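Local atomic coordinates of uncharacterized protein (PDB entry 2EWR), a protein that is uncharacterised but is probably a nucleotidyltransferase related to the aminoglycoside adenylyltransferases and the DNA polymerase beta-like enzymes. Residues V37-L42 / D55-T60; E86-H91 / I108-E113; L140-E145 / R162-E167. All coordinates share one frame; numbering follows the deposited sequence.

Interaction 1 of 3, residues V37-L42 / D55-T60; sequences VVTGSL and DIDIQT. With EDO (1,2-ethanediol), chain C.
The carboxylate of Asp-57 meets Thr-39 and Ser-41 through water: its OD2 accepts hydrogen bonds from three waters. The nearest, 2.7 Å from Asp-57 OD2, also bonds to Thr-39 OG1, and another takes the N-H of Ser-41. CB of Asp-57 packs directly, 3.4 Å from Thr-39 OG1, the two side chains crossing at about a right angle, and Thr-39 N donates to Asp-57 O at 3.0 Å. A fourth water accepts from Asp-57 N and Leu-42 N and donates to Thr-39 O, bridging the chains where 37-42 turns from strand into helix. At that turn Gly-40 has a positive phi (70°), and a CB on it would strike Asp-57 OD2. A Gly-Ser pair where strand gives way to helix, followed by Asp-x-Asp at the next strand, is the signature of the polymerase beta-like nucleotidyltransferases; in relatives these acids bind divalent metal, consistent with such a role for Asp-55 and Asp-57. The two strands run antiparallel but twisted, at 134°. Val-37 and Gln-59 exchange two backbone bonds, with Gln-59 N 2.9 Å from Val-37 O. With CG opposite its backbone N (chi1 -179°) and the chain extended, Gln-59 carries OE1 to 3.6 Å from Thr-39 CG2, while NE2 donates to O2 of an ethanediol at 3.1 Å. Replacing it by alanine would probably leave the diol without its amide donor and the Thr-39 methyl less covered. Beyond the turn, Leu-42 sets CD2 3.9 Å from Ile-56 CG2, branched aliphatics side by side in the buried interior.

Interaction 2 of 3, residues E86-H91 / I108-E113; sequences EKICSH and IRKRLE. With EDO (1,2-ethanediol), chain C; EDO (1,2-ethanediol), chain B.
Arg-111 lays its CB and CG against the carbonyl oxygen of Glu-86, then bends at chi2 (92°) to bring its guanidinium round to the same residue. NH1 donates twice in the guanidinium plane, to Glu-86 O at 3.1 Å and to Glu-86 OE1 at 3.2 Å, the latter a salt bridge. The carboxylate is turned 60° from the guanidinium and OE1 is approached from above its plane; NH1 alone grips Glu-86, and a water joins OE1 to NH2. Arg-111 NE donates to Gly-115 O, and Trp-117 adds a cation-pi contact. A long side chain with several donors suits this strand end, where Arg-111 N still donates to Lys-87 O. Behind it, Cys-89 and Arg-109 form an antiparallel hydrogen-bonded pair, Cys-89 N being 2.9 Å from Arg-109 O, and the small thiol SG rests 3.9 Å from Arg-109 CB. Arg-109 leads away to a salt bridge with Asp-107. The aliphatic part of Lys-110 runs beside one conformer of Ile-88; NZ forms a salt bridge with Glu-118 and donates to an ethanediol. The contact lies in the 88-97/100-110 hairpin: strand 76-84 touches Cys-89 through Phe-82, while helix 142-152 packs on Ile-88 and Lys-110.

Interaction 3 of 3, residues L140-E145 / R162-E167; sequences LSLEYE and RKWLNE. With EDO (1,2-ethanediol), chain C.
The first turn of helix 142-152 faces the final turns of helix 155-167, the CA atoms of Leu-142 and Leu-165 standing 8.5 Å apart, a spacing bridged by side chains alone. Ser-141 is the N-cap of helix 142-152: its OG accepts from Tyr-144 N at 3.2 Å, a job for which a short hydroxyl is well shaped. Across the gap, Glu-143 and Arg-162 meet end-on in a bidentate salt bridge. NH1 of Arg-162 donates to Glu-143 OE1 at 2.8 Å and NH2 to OE2 at 2.9 Å, both bonds nearly straight and on the syn side of the carboxylate, whose plane is only 17° from that of the guanidinium. Although Arg-162 starts out away from its partner, bends at chi2 and chi3 fold it back. Its NE donates to Asn-166 OD1, one helical turn on, from above the amide carbonyl plane. Beside the charges, Leu-142 CD1 lies 3.8 Å from Trp-164 CZ3 and 4.1 Å from Leu-165 CD2, a small apolar patch. With all three guanidinium nitrogens bonded near its plane, Arg-162 is held against rotation, and the acid near a helix N-terminus is likely to be further favoured by the helix dipole.

From the N terminus, the chain makes these contacts in series, none enclosing or crossing another. Interaction 1 closes a short loop holding the rest of helix 40-46 and joins it to the edge of the mixed sheet. Interaction 2 then closes the hairpin of strands 88-97 and 100-110 in the same sheet, where 56-60 and 100-110 are neighbours and Gln-59 CD packs 3.6 Å from Ile-108 CD1. Interaction 3 closes the C-terminal helix pair, tied back to interaction 1 by a probable hydrogen bond from Gly-40 N to Glu-145 OE2. One ethanediol, probably from the crystallisation liquor, is hydrogen-bonded by Gln-59, Lys-110 and Tyr-144, one from each interaction.

Interaction 1 of 3, residues V37-L42 / D55-T60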
loop_
_atom_site.group_PDB
_atom_site.type_symbol
_atom_site.label_atom_id
_atom_site.label_comp_id
_atom_site.label_asym_id
_atom_site.label_seq_id
_atom_site.Cartn_x
_atom_site.Cartn_y
_atom_site.Cartn_z
ATOM N N VAL A 37 -6.090 0.776 0.070
ATOM C CA VAL A 37 -5.388 1.344 1.185
ATOM C C VAL A 37 -3.976 1.669 0.764
ATOM O O VAL A 37 -3.351 0.898 0.046
ATOM C CB VAL A 37 -5.422 0.381 2.411
ATOM C CG1 VAL A 37 -4.703 -0.908 2.142
ATOM C CG2 VAL A 37 -4.875 1.039 3.616
ATOM N N VAL A 38 -3.456 2.793 1.236
ATOM C CA VAL A 38 -2.078 3.113 1.039
ATOM C C VAL A 38 -1.254 2.350 2.096
ATOM O O VAL A 38 -1.641 2.276 3.248
ATOM C CB VAL A 38 -1.848 4.617 1.173
ATOM C CG1 VAL A 38 -0.393 4.982 1.012
ATOM C CG2 VAL A 38 -2.726 5.361 0.174
ATOM N N THR A 39 -0.153 1.735 1.669
ATOM C CA THR A 39 0.729 0.978 2.535
ATOM C C THR A 39 2.179 1.413 2.390
ATOM O O THR A 39 2.519 2.232 1.536
ATOM C CB THR A 39 0.636 -0.547 2.251
ATOM O OG1 THR A 39 1.353 -0.879 1.040
ATOM C CG2 THR A 39 -0.848 -0.974 2.102
ATOM N N GLY A 40 3.040 0.888 3.247
ATOM C CA GLY A 40 4.434 1.146 3.070
ATOM C C GLY A 40 4.776 2.583 3.378
ATOM O O GLY A 40 4.137 3.245 4.176
ATOM N N SER A 41 5.867 3.034 2.796
ATOM C CA SER A 41 6.480 4.277 3.220
ATOM C C SER A 41 5.541 5.469 3.230
ATOM O O SER A 41 5.576 6.275 4.141
ATOM C CB SER A 41 7.724 4.586 2.375
ATOM O OG SER A 41 7.390 4.841 1.021
ATOM N N LEU A 42 4.718 5.614 2.192
ATOM C CA LEU A 42 3.801 6.748 2.184
ATOM C C LEU A 42 2.787 6.667 3.324
ATOM O O LEU A 42 2.460 7.707 3.938
ATOM C CB LEU A 42 3.063 6.922 0.848
ATOM C CG LEU A 42 2.111 8.120 0.794
ATOM C CD1 LEU A 42 2.853 9.430 1.034
ATOM C CD2 LEU A 42 1.426 8.161 -0.579
ATOM N N ASP A 55 8.347 5.490 -3.665
ATOM C CA ASP A 55 7.251 5.100 -4.535
ATOM C C ASP A 55 5.967 5.213 -3.715
ATOM O O ASP A 55 5.947 5.644 -2.540
ATOM C CB ASP A 55 7.318 3.634 -5.003
ATOM C CG ASP A 55 8.650 3.179 -5.539
ATOM O OD1 ASP A 55 9.263 3.781 -6.473
ATOM O OD2 ASP A 55 9.042 2.095 -5.056
ATOM N N ILE A 56 4.872 4.792 -4.319
ATOM C CA ILE A 56 3.583 4.739 -3.630
ATOM C C ILE A 56 3.042 3.344 -3.784
ATOM O O ILE A 56 2.973 2.846 -4.900
ATOM C CB ILE A 56 2.603 5.708 -4.198
ATOM C CG1 ILE A 56 3.140 7.142 -4.012
ATOM C CG2 ILE A 56 1.239 5.577 -3.519
ATOM C CD1 ILE A 56 2.294 8.233 -4.565
ATOM N N ASP A 57 2.689 2.725 -2.665
ATOM C CA ASP A 57 2.166 1.355 -2.663
ATOM C C ASP A 57 0.701 1.404 -2.302
ATOM O O ASP A 57 0.348 1.945 -1.253
ATOM C CB ASP A 57 2.890 0.521 -1.626
ATOM C CG ASP A 57 4.375 0.341 -1.928
ATOM O OD1 ASP A 57 4.782 0.315 -3.098
ATOM O OD2 ASP A 57 5.145 0.284 -0.955
ATOM N N ILE A 58 -0.127 0.824 -3.176
ATOM C CA ILE A 58 -1.547 0.694 -2.952
ATOM C C ILE A 58 -1.904 -0.785 -2.898
ATOM O O ILE A 58 -1.620 -1.554 -3.826
ATOM C CB ILE A 58 -2.380 1.299 -4.119
ATOM C CG1 ILE A 58 -1.990 2.744 -4.416
ATOM C CG2 ILE A 58 -3.877 1.148 -3.818
ATOM C CD1 ILE A 58 -2.102 3.664 -3.237
ATOM N N GLN A 59 -2.530 -1.180 -1.796
ATOM C CA GLN A 59 -3.047 -2.517 -1.614
ATOM C C GLN A 59 -4.561 -2.495 -1.811
ATOM O O GLN A 59 -5.223 -1.576 -1.400
ATOM C CB GLN A 59 -2.631 -3.092 -0.254
ATOM C CG GLN A 59 -3.107 -4.482 0.019
ATOM C CD GLN A 59 -2.585 -5.069 1.316
ATOM O OE1 GLN A 59 -1.963 -4.367 2.098
ATOM N NE2 GLN A 59 -2.860 -6.352 1.548
ATOM N N THR A 60 -5.081 -3.553 -2.420
ATOM C CA THR A 60 -6.474 -3.630 -2.756
ATOM C C THR A 60 -6.878 -5.107 -2.807
ATOM O O THR A 60 -6.092 -5.993 -2.426
ATOM C CB THR A 60 -6.756 -2.892 -4.087
ATOM O OG1 THR A 60 -8.167 -2.873 -4.372
ATOM C CG2 THR A 60 -6.011 -3.507 -5.223
HETATM C C1 EDO C . 0.862 -8.838 3.013
HETATM O O1 EDO C . 1.495 -8.726 4.300
HETATM C C2 EDO C . -0.613 -9.138 3.123
HETATM O O2 EDO C . -1.345 -8.014 3.636
HETATM O O HOH W 1 3.924 3.819 -0.140
HETATM O O HOH W 2 3.928 -1.270 0.837
HETATM O O HOH W 3 7.464 1.206 1.144
HETATM O O HOH W 4 6.333 2.923 -0.675
#

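Interaction 2 of 3, residues E86-H91 / I108-E113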
loop_
_atom_site.group_PDB
_atom_site.type_symbol
_atom_site.label_atom_id
_atom_site.label_comp_id
_atom_site.label_asym_id
_atom_site.label_seq_id
_atom_site.Cartn_x
_atom_site.Cartn_y
_atom_site.Cartn_z
ATOM N N GLU A 86 8.724 -16.442 -4.069
ATOM C CA GLU A 86 8.729 -17.423 -3.002
ATOM C C GLU A 86 8.017 -16.923 -1.736
ATOM O O GLU A 86 7.532 -17.741 -0.957
ATOM C CB GLU A 86 10.160 -17.817 -2.633
ATOM C CG GLU A 86 10.915 -18.556 -3.743
ATOM C CD GLU A 86 10.218 -19.820 -4.217
ATOM O OE1 GLU A 86 9.712 -20.592 -3.368
ATOM O OE2 GLU A 86 10.183 -20.060 -5.440
ATOM N N LYS A 87 7.974 -15.598 -1.526
ATOM C CA LYS A 87 7.464 -15.015 -0.284
ATOM C C LYS A 87 6.066 -14.402 -0.375
ATOM O O LYS A 87 5.389 -14.310 0.639
ATOM C CB LYS A 87 8.384 -13.909 0.234
ATOM C CG LYS A 87 9.694 -14.342 0.872
ATOM C CD LYS A 87 10.352 -13.109 1.571
ATOM C CE LYS A 87 11.856 -13.230 1.555
ATOM N NZ LYS A 87 12.381 -12.915 0.188
ATOM N N ILE A 88 5.666 -13.966 -1.578
ATOM C CA ILE A 88 4.454 -13.149 -1.769
ATOM C C ILE A 88 3.789 -13.459 -3.091
ATOM O O ILE A 88 4.474 -13.744 -4.089
ATOM C CB ILE A 88 4.774 -11.608 -1.855
ATOM C CG1 ILE A 88 5.283 -11.078 -0.529
ATOM C CG2 ILE A 88 3.493 -10.783 -2.280
ATOM C CD1 ILE A 88 4.177 -10.789 0.455
ATOM N N CYS A 89 2.469 -13.354 -3.135
ATOM C CA CYS A 89 1.781 -13.303 -4.422
ATOM C C CYS A 89 0.699 -12.257 -4.356
ATOM O O CYS A 89 0.258 -11.858 -3.275
ATOM C CB CYS A 89 1.228 -14.659 -4.840
ATOM S SG CYS A 89 -0.088 -15.283 -3.842
ATOM N N SER A 90 0.294 -11.799 -5.527
ATOM C CA SER A 90 -0.748 -10.792 -5.653
ATOM C C SER A 90 -1.106 -10.610 -7.112
ATOM O O SER A 90 -0.399 -11.104 -8.006
ATOM C CB SER A 90 -0.296 -9.425 -5.108
ATOM O OG SER A 90 0.656 -8.811 -5.978
ATOM N N HIS A 91 -2.185 -9.883 -7.348
ATOM C CA HIS A 91 -2.475 -9.344 -8.664
ATOM C C HIS A 91 -1.794 -7.985 -8.727
ATOM O O HIS A 91 -2.253 -7.030 -8.095
ATOM C CB HIS A 91 -3.979 -9.237 -8.856
ATOM C CG HIS A 91 -4.633 -10.566 -8.783
ATOM N ND1 HIS A 91 -5.040 -11.247 -9.908
ATOM C CD2 HIS A 91 -4.926 -11.357 -7.728
ATOM C CE1 HIS A 91 -5.532 -12.420 -9.548
ATOM N NE2 HIS A 91 -5.479 -12.515 -8.235
ATOM N N ILE A 108 -3.098 -9.573 -1.753
ATOM C CA ILE A 108 -1.724 -9.937 -1.375
ATOM C C ILE A 108 -1.769 -11.097 -0.368
ATOM O O ILE A 108 -2.475 -11.049 0.627
ATOM C CB ILE A 108 -0.937 -8.777 -0.756
ATOM C CG1 ILE A 108 -1.006 -7.516 -1.619
ATOM C CG2 ILE A 108 0.480 -9.230 -0.423
ATOM C CD1 ILE A 108 -0.209 -6.365 -1.080
ATOM N N ARG A 109 -0.984 -12.124 -0.636
ATOM C CA ARG A 109 -0.808 -13.168 0.318
ATOM C C ARG A 109 0.665 -13.397 0.567
ATOM O O ARG A 109 1.458 -13.483 -0.390
ATOM C CB ARG A 109 -1.358 -14.498 -0.190
ATOM C CG ARG A 109 -2.738 -14.481 -0.799
ATOM C CD ARG A 109 -3.858 -14.175 0.129
ATOM N NE ARG A 109 -5.071 -14.392 -0.640
ATOM C CZ ARG A 109 -5.637 -15.571 -0.893
ATOM N NH1 ARG A 109 -5.197 -16.686 -0.305
ATOM N NH2 ARG A 109 -6.704 -15.623 -1.705
ATOM N N LYS A 110 1.000 -13.590 1.834
ATOM C CA LYS A 110 2.319 -14.066 2.242
ATOM C C LYS A 110 2.365 -15.598 2.275
ATOM O O LYS A 110 1.389 -16.250 2.693
ATOM C CB LYS A 110 2.693 -13.519 3.612
ATOM C CG LYS A 110 2.799 -11.974 3.684
ATOM C CD LYS A 110 3.304 -11.480 5.025
ATOM C CE LYS A 110 2.289 -11.660 6.170
ATOM N NZ LYS A 110 0.971 -10.971 5.885
ATOM N N ARG A 111 3.491 -16.122 1.826
ATOM C CA ARG A 111 3.810 -17.526 1.924
ATOM C C ARG A 111 4.059 -17.881 3.380
ATOM O O ARG A 111 4.737 -17.154 4.095
ATOM C CB ARG A 111 5.061 -17.849 1.107
ATOM C CG ARG A 111 5.224 -19.334 0.836
ATOM C CD ARG A 111 4.591 -19.715 -0.463
ATOM N NE ARG A 111 4.876 -21.097 -0.804
ATOM C CZ ARG A 111 5.997 -21.501 -1.401
ATOM N NH1 ARG A 111 6.922 -20.616 -1.776
ATOM N NH2 ARG A 111 6.166 -22.802 -1.656
ATOM N N LEU A 112 3.465 -18.978 3.804
ATOM C CA LEU A 112 3.641 -19.497 5.162
ATOM C C LEU A 112 4.760 -20.527 5.207
ATOM O O LEU A 112 5.263 -20.987 4.171
ATOM C CB LEU A 112 2.335 -20.102 5.648
ATOM C CG LEU A 112 1.148 -19.152 5.695
ATOM C CD1 LEU A 112 -0.079 -19.812 6.230
ATOM C CD2 LEU A 112 1.478 -17.894 6.494
ATOM N N GLU A 113 5.183 -20.894 6.428
ATOM C CA GLU A 113 6.356 -21.749 6.615
ATOM C C GLU A 113 6.194 -23.123 5.951
ATOM O O GLU A 113 7.151 -23.733 5.529
ATOM C CB GLU A 113 6.645 -21.949 8.132
ATOM C CG GLU A 113 7.057 -20.668 8.848
ATOM C CD GLU A 113 7.286 -20.865 10.362
ATOM O OE1 GLU A 113 7.169 -22.002 10.877
ATOM O OE2 GLU A 113 7.586 -19.842 11.026
HETATM C C1 EDO C . 0.862 -8.838 3.013
HETATM O O1 EDO C . 1.495 -8.726 4.300
HETATM C C2 EDO C . -0.613 -9.138 3.123
HETATM O O2 EDO C . -1.345 -8.014 3.636
HETATM C C1 EDO B . 4.235 -10.167 -5.928
HETATM O O1 EDO B . 2.957 -10.263 -6.554
HETATM C C2 EDO B . 5.325 -10.048 -6.997
HETATM O O2 EDO B . 5.416 -11.232 -7.796
HETATM O O HOH W 5 9.011 -23.130 -2.810
HETATM O O HOH W 6 6.242 -15.015 3.302
#

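Interaction 3 of 3, residues L140-E145 / R162-E167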
loop_
_atom_site.group_PDB
_atom_site.type_symbol
_atom_site.label_atom_id
_atom_site.label_comp_id
_atom_site.label_asym_id
_atom_site.label_seq_id
_atom_site.Cartn_x
_atom_site.Cartn_y
_atom_site.Cartn_z
ATOM N N LEU A 140 -2.867 1.759 6.126
ATOM C CA LEU A 140 -2.873 0.476 6.808
ATOM C C LEU A 140 -2.329 0.607 8.222
ATOM O O LEU A 140 -1.358 1.313 8.474
ATOM C CB LEU A 140 -2.048 -0.513 5.987
ATOM C CG LEU A 140 -2.117 -1.989 6.342
ATOM C CD1 LEU A 140 -3.523 -2.526 6.317
ATOM C CD2 LEU A 140 -1.246 -2.759 5.348
ATOM N N SER A 141 -2.952 -0.114 9.138
ATOM C CA SER A 141 -2.490 -0.195 10.517
ATOM C C SER A 141 -0.965 -0.379 10.609
ATOM O O SER A 141 -0.385 -1.319 10.043
ATOM C CB SER A 141 -3.192 -1.378 11.188
ATOM O OG SER A 141 -2.586 -1.695 12.419
ATOM N N LEU A 142 -0.314 0.478 11.404
ATOM C CA LEU A 142 1.126 0.352 11.587
ATOM C C LEU A 142 1.496 -0.933 12.315
ATOM O O LEU A 142 2.512 -1.551 11.984
ATOM C CB LEU A 142 1.665 1.551 12.350
ATOM C CG LEU A 142 1.530 2.891 11.629
ATOM C CD1 LEU A 142 2.110 4.002 12.536
ATOM C CD2 LEU A 142 2.283 2.869 10.350
ATOM N N GLU A 143 0.686 -1.352 13.297
ATOM C CA GLU A 143 0.962 -2.614 13.974
ATOM C C GLU A 143 0.813 -3.796 13.038
ATOM O O GLU A 143 1.612 -4.758 13.102
ATOM C CB GLU A 143 0.066 -2.799 15.200
ATOM C CG GLU A 143 0.353 -1.818 16.311
ATOM C CD GLU A 143 1.708 -2.043 17.021
ATOM O OE1 GLU A 143 2.438 -3.027 16.716
ATOM O OE2 GLU A 143 2.030 -1.215 17.905
ATOM N N TYR A 144 -0.165 -3.723 12.143
ATOM C CA TYR A 144 -0.306 -4.789 11.149
ATOM C C TYR A 144 0.963 -4.868 10.284
ATOM O O TYR A 144 1.511 -5.943 10.065
ATOM C CB TYR A 144 -1.519 -4.549 10.248
ATOM C CG TYR A 144 -1.627 -5.627 9.202
ATOM C CD1 TYR A 144 -2.323 -6.794 9.444
ATOM C CD2 TYR A 144 -1.002 -5.496 7.974
ATOM C CE1 TYR A 144 -2.398 -7.803 8.474
ATOM C CE2 TYR A 144 -1.051 -6.500 7.039
ATOM C CZ TYR A 144 -1.763 -7.648 7.286
ATOM O OH TYR A 144 -1.799 -8.653 6.319
ATOM N N GLU A 145 1.400 -3.721 9.763
ATOM C CA GLU A 145 2.576 -3.699 8.889
ATOM C C GLU A 145 3.809 -4.176 9.631
ATOM O O GLU A 145 4.628 -4.905 9.060
ATOM C CB GLU A 145 2.806 -2.323 8.318
ATOM C CG GLU A 145 1.642 -1.880 7.394
ATOM C CD GLU A 145 2.107 -1.535 5.993
ATOM O OE1 GLU A 145 2.715 -2.407 5.312
ATOM O OE2 GLU A 145 1.844 -0.395 5.551
ATOM N N ARG A 162 8.735 0.011 14.944
ATOM C CA ARG A 162 8.613 -0.403 16.344
ATOM C C ARG A 162 9.183 0.633 17.273
ATOM O O ARG A 162 8.582 0.990 18.296
ATOM C CB ARG A 162 9.356 -1.727 16.548
ATOM C CG ARG A 162 9.261 -2.289 17.942
ATOM C CD ARG A 162 7.945 -2.963 18.206
ATOM N NE ARG A 162 6.918 -2.043 18.702
ATOM C CZ ARG A 162 5.639 -2.074 18.338
ATOM N NH1 ARG A 162 5.189 -2.923 17.400
ATOM N NH2 ARG A 162 4.790 -1.236 18.919
ATOM N N LYS A 163 10.364 1.120 16.932
ATOM C CA LYS A 163 11.042 2.100 17.749
ATOM C C LYS A 163 10.196 3.379 17.820
ATOM O O LYS A 163 9.951 3.891 18.906
ATOM C CB LYS A 163 12.428 2.355 17.202
ATOM C CG LYS A 163 13.242 3.332 17.957
ATOM C CD LYS A 163 14.604 3.412 17.316
ATOM C CE LYS A 163 15.454 4.501 17.887
ATOM N NZ LYS A 163 16.832 4.339 17.340
ATOM N N TRP A 164 9.687 3.838 16.668
ATOM C CA TRP A 164 8.798 4.992 16.647
ATOM C C TRP A 164 7.529 4.766 17.471
ATOM O O TRP A 164 7.148 5.639 18.262
ATOM C CB TRP A 164 8.440 5.346 15.202
ATOM C CG TRP A 164 7.670 6.587 15.045
ATOM C CD1 TRP A 164 8.176 7.840 14.913
ATOM C CD2 TRP A 164 6.244 6.715 14.983
ATOM N NE1 TRP A 164 7.156 8.744 14.774
ATOM C CE2 TRP A 164 5.960 8.076 14.807
ATOM C CE3 TRP A 164 5.185 5.811 15.061
ATOM C CZ2 TRP A 164 4.660 8.561 14.723
ATOM C CZ3 TRP A 164 3.875 6.295 14.944
ATOM C CH2 TRP A 164 3.634 7.660 14.780
ATOM N N LEU A 165 6.890 3.606 17.336
ATOM C CA LEU A 165 5.715 3.289 18.136
ATOM C C LEU A 165 6.048 3.172 19.611
ATOM O O LEU A 165 5.270 3.647 20.483
ATOM C CB LEU A 165 5.058 1.986 17.669
ATOM C CG LEU A 165 4.465 2.008 16.252
ATOM C CD1 LEU A 165 4.263 0.610 15.732
ATOM C CD2 LEU A 165 3.158 2.768 16.289
ATOM N N ASN A 166 7.159 2.519 19.943
ATOM C CA ASN A 166 7.559 2.417 21.379
ATOM C C ASN A 166 7.802 3.789 22.002
ATOM O O ASN A 166 7.538 4.022 23.194
ATOM C CB ASN A 166 8.830 1.581 21.558
ATOM C CG ASN A 166 8.612 0.114 21.268
ATOM O OD1 ASN A 166 7.486 -0.340 21.007
ATOM N ND2 ASN A 166 9.686 -0.630 21.292
ATOM N N GLU A 167 8.338 4.693 21.206
ATOM C CA GLU A 167 8.685 6.006 21.682
ATOM C C GLU A 167 7.471 6.859 21.929
ATOM O O GLU A 167 7.567 7.832 22.678
ATOM C CB GLU A 167 9.634 6.700 20.711
ATOM C CG GLU A 167 11.059 6.169 20.811
ATOM C CD GLU A 167 11.935 6.584 19.669
ATOM O OE1 GLU A 167 11.419 7.147 18.664
ATOM O OE2 GLU A 167 13.140 6.323 19.735
HETATM C C1 EDO C . 0.862 -8.838 3.013
HETATM O O1 EDO C . 1.495 -8.726 4.300
HETATM C C2 EDO C . -0.613 -9.138 3.123
HETATM O O2 EDO C . -1.345 -8.014 3.636
#